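Local coordinates for genome polyprotein (Enterovirus A71, PDB 6HLW), which probably acts as the cytosolic part of the viral 3A protein, binding a host partner to help remodel membranes into sites of genome replication, at residues V19-E22 with E23-Q26; R25-C28 with R29-W33. All coordinates share one frame; numbering follows the deposited sequence.

Contact 1 of 2, residues V19-E22 with E23-Q26; sequences VDSE and EVRQ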
loop_
_atom_site.group_PDB
_atom_site.type_symbol
_atom_site.label_atom_id
_atom_site.label_comp_id
_atom_site.label_asym_id
_atom_site.label_seq_id
_atom_site.Cartn_x
_atom_site.Cartn_y
_atom_site.Cartn_z
ATOM N N VAL B 19 2.809 -13.665 10.046
ATOM C CA VAL B 19 3.888 -13.030 10.798
ATOM C C VAL B 19 4.449 -11.864 9.994
ATOM O O VAL B 19 4.883 -12.037 8.857
ATOM C CB VAL B 19 5.023 -14.029 11.139
ATOM C CG1 VAL B 19 4.567 -14.997 12.219
ATOM C CG2 VAL B 19 5.484 -14.794 9.900
ATOM N N ASP B 20 4.422 -10.671 10.583
ATOM C CA ASP B 20 4.842 -9.469 9.873
ATOM C C ASP B 20 5.708 -8.575 10.747
ATOM O O ASP B 20 5.310 -8.172 11.839
ATOM C CB ASP B 20 3.620 -8.690 9.381
ATOM C CG ASP B 20 3.910 -7.859 8.138
ATOM O OD1 ASP B 20 5.055 -7.888 7.637
ATOM O OD2 ASP B 20 2.981 -7.177 7.656
ATOM N N SER B 21 6.907 -8.290 10.254
ATOM C CA SER B 21 7.819 -7.363 10.906
ATOM C C SER B 21 8.831 -6.881 9.878
ATOM O O SER B 21 8.950 -7.468 8.803
ATOM C CB SER B 21 8.518 -8.024 12.093
ATOM O OG SER B 21 9.146 -9.231 11.703
ATOM N N GLU B 22 9.545 -5.806 10.195
ATOM C CA GLU B 22 10.592 -5.309 9.313
ATOM C C GLU B 22 11.619 -6.406 9.039
ATOM O O GLU B 22 12.193 -6.474 7.952
ATOM C CB GLU B 22 11.278 -4.085 9.922
ATOM C CG GLU B 22 10.339 -2.927 10.217
ATOM C CD GLU B 22 9.612 -2.428 8.983
ATOM O OE1 GLU B 22 10.174 -2.530 7.872
ATOM O OE2 GLU B 22 8.472 -1.937 9.126
ATOM N N GLU B 23 11.836 -7.269 10.028
ATOM C CA GLU B 23 12.789 -8.365 9.892
ATOM C C GLU B 23 12.333 -9.359 8.828
ATOM O O GLU B 23 13.139 -9.843 8.035
ATOM C CB GLU B 23 12.984 -9.088 11.228
ATOM C CG GLU B 23 13.723 -8.278 12.286
ATOM C CD GLU B 23 12.864 -7.208 12.934
ATOM O OE1 GLU B 23 11.667 -7.466 13.183
ATOM O OE2 GLU B 23 13.390 -6.106 13.197
ATOM N N VAL B 24 11.038 -9.663 8.817
ATOM C CA VAL B 24 10.482 -10.597 7.844
ATOM C C VAL B 24 10.408 -9.948 6.467
ATOM O O VAL B 24 10.658 -10.599 5.453
ATOM C CB VAL B 24 9.080 -11.085 8.264
ATOM C CG1 VAL B 24 8.482 -12.005 7.205
ATOM C CG2 VAL B 24 9.152 -11.807 9.600
ATOM N N ARG B 25 10.063 -8.665 6.437
ATOM C CA ARG B 25 10.013 -7.917 5.187
ATOM C C ARG B 25 11.385 -7.900 4.519
ATOM O O ARG B 25 11.498 -8.050 3.302
ATOM C CB ARG B 25 9.529 -6.487 5.436
ATOM C CG ARG B 25 8.081 -6.386 5.895
ATOM C CD ARG B 25 7.107 -6.538 4.738
ATOM N NE ARG B 25 5.718 -6.430 5.178
ATOM C CZ ARG B 25 4.669 -6.419 4.360
ATOM N NH1 ARG B 25 4.842 -6.502 3.048
ATOM N NH2 ARG B 25 3.443 -6.318 4.856
ATOM N N GLN B 26 12.427 -7.726 5.325
ATOM C CA GLN B 26 13.788 -7.673 4.808
ATOM C C GLN B 26 14.259 -9.054 4.358
ATOM O O GLN B 26 14.969 -9.178 3.362
ATOM C CB GLN B 26 14.742 -7.111 5.863
ATOM C CG GLN B 26 16.126 -6.790 5.326
ATOM C CD GLN B 26 17.072 -6.285 6.399
ATOM O OE1 GLN B 26 17.491 -5.128 6.378
ATOM N NE2 GLN B 26 17.421 -7.156 7.340
#

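Contact 2 of 2, residues R25-C28 with R29-W33; sequences RQYC and REQGW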
loop_
_atom_site.group_PDB
_atom_site.type_symbol
_atom_site.label_atom_id
_atom_site.label_comp_id
_atom_site.label_asym_id
_atom_site.label_seq_id
_atom_site.Cartn_x
_atom_site.Cartn_y
_atom_site.Cartn_z
ATOM N N ARG B 25 10.063 -8.665 6.437
ATOM C CA ARG B 25 10.013 -7.917 5.187
ATOM C C ARG B 25 11.385 -7.900 4.519
ATOM O O ARG B 25 11.498 -8.050 3.302
ATOM C CB ARG B 25 9.529 -6.487 5.436
ATOM C CG ARG B 25 8.081 -6.386 5.895
ATOM C CD ARG B 25 7.107 -6.538 4.738
ATOM N NE ARG B 25 5.718 -6.430 5.178
ATOM C CZ ARG B 25 4.669 -6.419 4.360
ATOM N NH1 ARG B 25 4.842 -6.502 3.048
ATOM N NH2 ARG B 25 3.443 -6.318 4.856
ATOM N N GLN B 26 12.427 -7.726 5.325
ATOM C CA GLN B 26 13.788 -7.673 4.808
ATOM C C GLN B 26 14.259 -9.054 4.358
ATOM O O GLN B 26 14.969 -9.178 3.362
ATOM C CB GLN B 26 14.742 -7.111 5.863
ATOM C CG GLN B 26 16.126 -6.790 5.326
ATOM C CD GLN B 26 17.072 -6.285 6.399
ATOM O OE1 GLN B 26 17.491 -5.128 6.378
ATOM N NE2 GLN B 26 17.421 -7.156 7.340
ATOM N N TYR B 27 13.864 -10.091 5.092
ATOM C CA TYR B 27 14.232 -11.458 4.735
ATOM C C TYR B 27 13.633 -11.842 3.388
ATOM O O TYR B 27 14.330 -12.372 2.522
ATOM C CB TYR B 27 13.773 -12.444 5.813
ATOM C CG TYR B 27 14.146 -13.882 5.520
ATOM C CD1 TYR B 27 15.449 -14.331 5.692
ATOM C CD2 TYR B 27 13.196 -14.791 5.076
ATOM C CE1 TYR B 27 15.796 -15.644 5.427
ATOM C CE2 TYR B 27 13.532 -16.107 4.808
ATOM C CZ TYR B 27 14.834 -16.528 4.985
ATOM O OH TYR B 27 15.175 -17.836 4.722
ATOM N N CYS B 28 12.342 -11.574 3.219
ATOM C CA CYS B 28 11.665 -11.839 1.955
ATOM C C CYS B 28 12.326 -11.054 0.825
ATOM O O CYS B 28 12.474 -11.556 -0.289
ATOM C CB CYS B 28 10.180 -11.479 2.051
ATOM S SG CYS B 28 9.212 -12.535 3.163
ATOM N N ARG B 29 12.722 -9.820 1.127
ATOM C CA ARG B 29 13.392 -8.962 0.157
ATOM C C ARG B 29 14.727 -9.568 -0.262
ATOM O O ARG B 29 15.027 -9.679 -1.450
ATOM C CB ARG B 29 13.605 -7.566 0.745
ATOM C CG ARG B 29 14.255 -6.566 -0.197
ATOM C CD ARG B 29 14.886 -5.424 0.583
ATOM N NE ARG B 29 15.526 -4.442 -0.290
ATOM C CZ ARG B 29 14.925 -3.362 -0.786
ATOM N NH1 ARG B 29 13.654 -3.104 -0.504
ATOM N NH2 ARG B 29 15.601 -2.533 -1.570
ATOM N N GLU B 30 15.523 -9.955 0.728
ATOM C CA GLU B 30 16.845 -10.521 0.486
ATOM C C GLU B 30 16.757 -11.846 -0.263
ATOM O O GLU B 30 17.641 -12.182 -1.050
ATOM C CB GLU B 30 17.584 -10.716 1.812
ATOM C CG GLU B 30 17.982 -9.412 2.495
ATOM C CD GLU B 30 18.374 -9.600 3.947
ATOM O OE1 GLU B 30 18.339 -10.749 4.435
ATOM O OE2 GLU B 30 18.721 -8.593 4.603
ATOM N N GLN B 31 15.684 -12.590 -0.019
ATOM C CA GLN B 31 15.484 -13.881 -0.665
ATOM C C GLN B 31 14.864 -13.712 -2.050
ATOM O O GLN B 31 14.643 -14.692 -2.762
ATOM C CB GLN B 31 14.598 -14.781 0.200
ATOM C CG GLN B 31 15.062 -16.227 0.276
ATOM C CD GLN B 31 16.339 -16.390 1.078
ATOM O OE1 GLN B 31 16.959 -15.410 1.490
ATOM N NE2 GLN B 31 16.736 -17.637 1.308
ATOM N N GLY B 32 14.579 -12.467 -2.422
ATOM C CA GLY B 32 13.995 -12.170 -3.718
ATOM C C GLY B 32 12.521 -12.521 -3.800
ATOM O O GLY B 32 11.919 -12.450 -4.872
ATOM N N TRP B 33 11.937 -12.896 -2.666
ATOM C CA TRP B 33 10.531 -13.283 -2.617
ATOM C C TRP B 33 9.617 -12.096 -2.908
ATOM O O TRP B 33 8.508 -12.269 -3.417
ATOM C CB TRP B 33 10.197 -13.887 -1.251
ATOM C CG TRP B 33 10.889 -15.194 -0.990
ATOM C CD1 TRP B 33 11.561 -15.962 -1.895
ATOM C CD2 TRP B 33 10.978 -15.881 0.265
ATOM N NE1 TRP B 33 12.061 -17.086 -1.284
ATOM C CE2 TRP B 33 11.717 -17.061 0.041
ATOM C CE3 TRP B 33 10.505 -15.615 1.553
ATOM C CZ2 TRP B 33 11.994 -17.971 1.059
ATOM C CZ3 TRP B 33 10.781 -16.521 2.561
ATOM C CH2 TRP B 33 11.519 -17.685 2.308
#

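Contact 1 of 2, residues V19-E22 with E23-Q26
OD2 of D20 is met by R25 NH2 at 3.0 Å on the syn side of the carboxylate, and the same oxygen also takes a hydrogen bond from an aromatic side chain and a salt bridge from a basic side chain, both on the other protein in the assembly. The second half of the intrachain salt bridge runs from R25 NE to D20 OD1 at 2.9 Å, through the syn lone pair. The grip is thus side-on, one nitrogen to each oxygen, but it is not coplanar: the carboxylate and guanidinium planes stand 41° apart. R25 bends at its second torsion (chi2 -79°), which turns the straight remainder of the chain back over the first turn toward D20. Its NE also reaches an acidic side chain of the other protein, so the arginine's charge is probably shared between two acidic groups. E22 spends its carboxylate on salt bridges to a basic side chain of that protein.

S21 is the N-cap of helix 22-30. Its OG, set between backbone N and carbonyl carbon (chi1 54°), takes a weak capping bond from V24 N at 3.5 Å; OG also makes a weak hydrogen bond to the carboxylate oxygen OE1 of E23. Serine suits this place because a short hydroxyl can turn back onto an amide at the helix start. V24 CG2 lies beside the same OG, while V24 also touches L16 of helix 9-18. Regular helical bonding starts at once, with R25 N donating to S21 O at 2.9 Å and Q26 N to E22 O at 2.9 Å. The arrangement is that of a serine N-cap opening the second helix of a helical hairpin, fastened across its first turn by an aspartate-arginine salt bridge.

Contact 2 of 2, residues R25-C28 with R29-W33
The ring of Y27 turns its edge toward the face of W33, an offset edge-to-face pair with the six-membered ring centroids 5.3 Å apart and the planes at 84°. CE2 of Y27 makes the approach, lying 3.6 Å from W33 CZ3. At the edge of the indole, near its plane, sits the sulfur of C28, with SG 3.7 Å from W33 CE3, a sulfur-aromatic contact made beside the ring. One indole face also carries CB of Q31, displaced toward the rim. The amide of Q31 runs alongside the Y27 ring and points the same way, its plane turned 24° from the ring.

Two torsions set up this cluster. Y27 has CG anti to its own N (chi1 -179°), which swings the phenol outward, leaning toward the end of the helix, with its CE2 edge on the side of W33, whereas C28 keeps SG on the side of its N, tucked between the helices. C28 rests on L16 and I34, and W33 on I12 and L15 of helix 9-18 and on P7, so a small sulfur side chain and a broad indole fill neighbouring places on the inner side.

The backbone ends helix 22-30 in a Schellman motif. G32 takes a positive phi, which glycine tolerates easily; its N binds R29 O at 3.0 Å, and W33 N returns weakly to C28 O at 2.8 Å. Before the turn, Q31 N still donates to Y27 O at 2.9 Å. On the outer side, the carboxylate of E30 lies across the side chain of Q26. Y27, C28 and W33 meet by aromatic, sulfur and apolar packing, consistent with shape and van der Waals fit, rather than charge, setting W33 against helix 9-18.

How the contacts relate
Both contacts lie on helix 22-30, contact 1 at its beginning and contact 2 at its end, and they share R25 and Q26 where one passes into the other; their centres are 9 Å apart. Each is partly buried, but contact 1 gathers charged groups that bond to the other protein, beside a hydroxyl turned to its own helix start, whereas contact 2 relies on rings and a sulfur turned partly toward helix 9-18 of the same chain. L16 on that helix touches residues of both. The two ends are finished differently as well: a serine side chain serves the starting turn, and a glycine with positive phi lets the backbone itself close the last one.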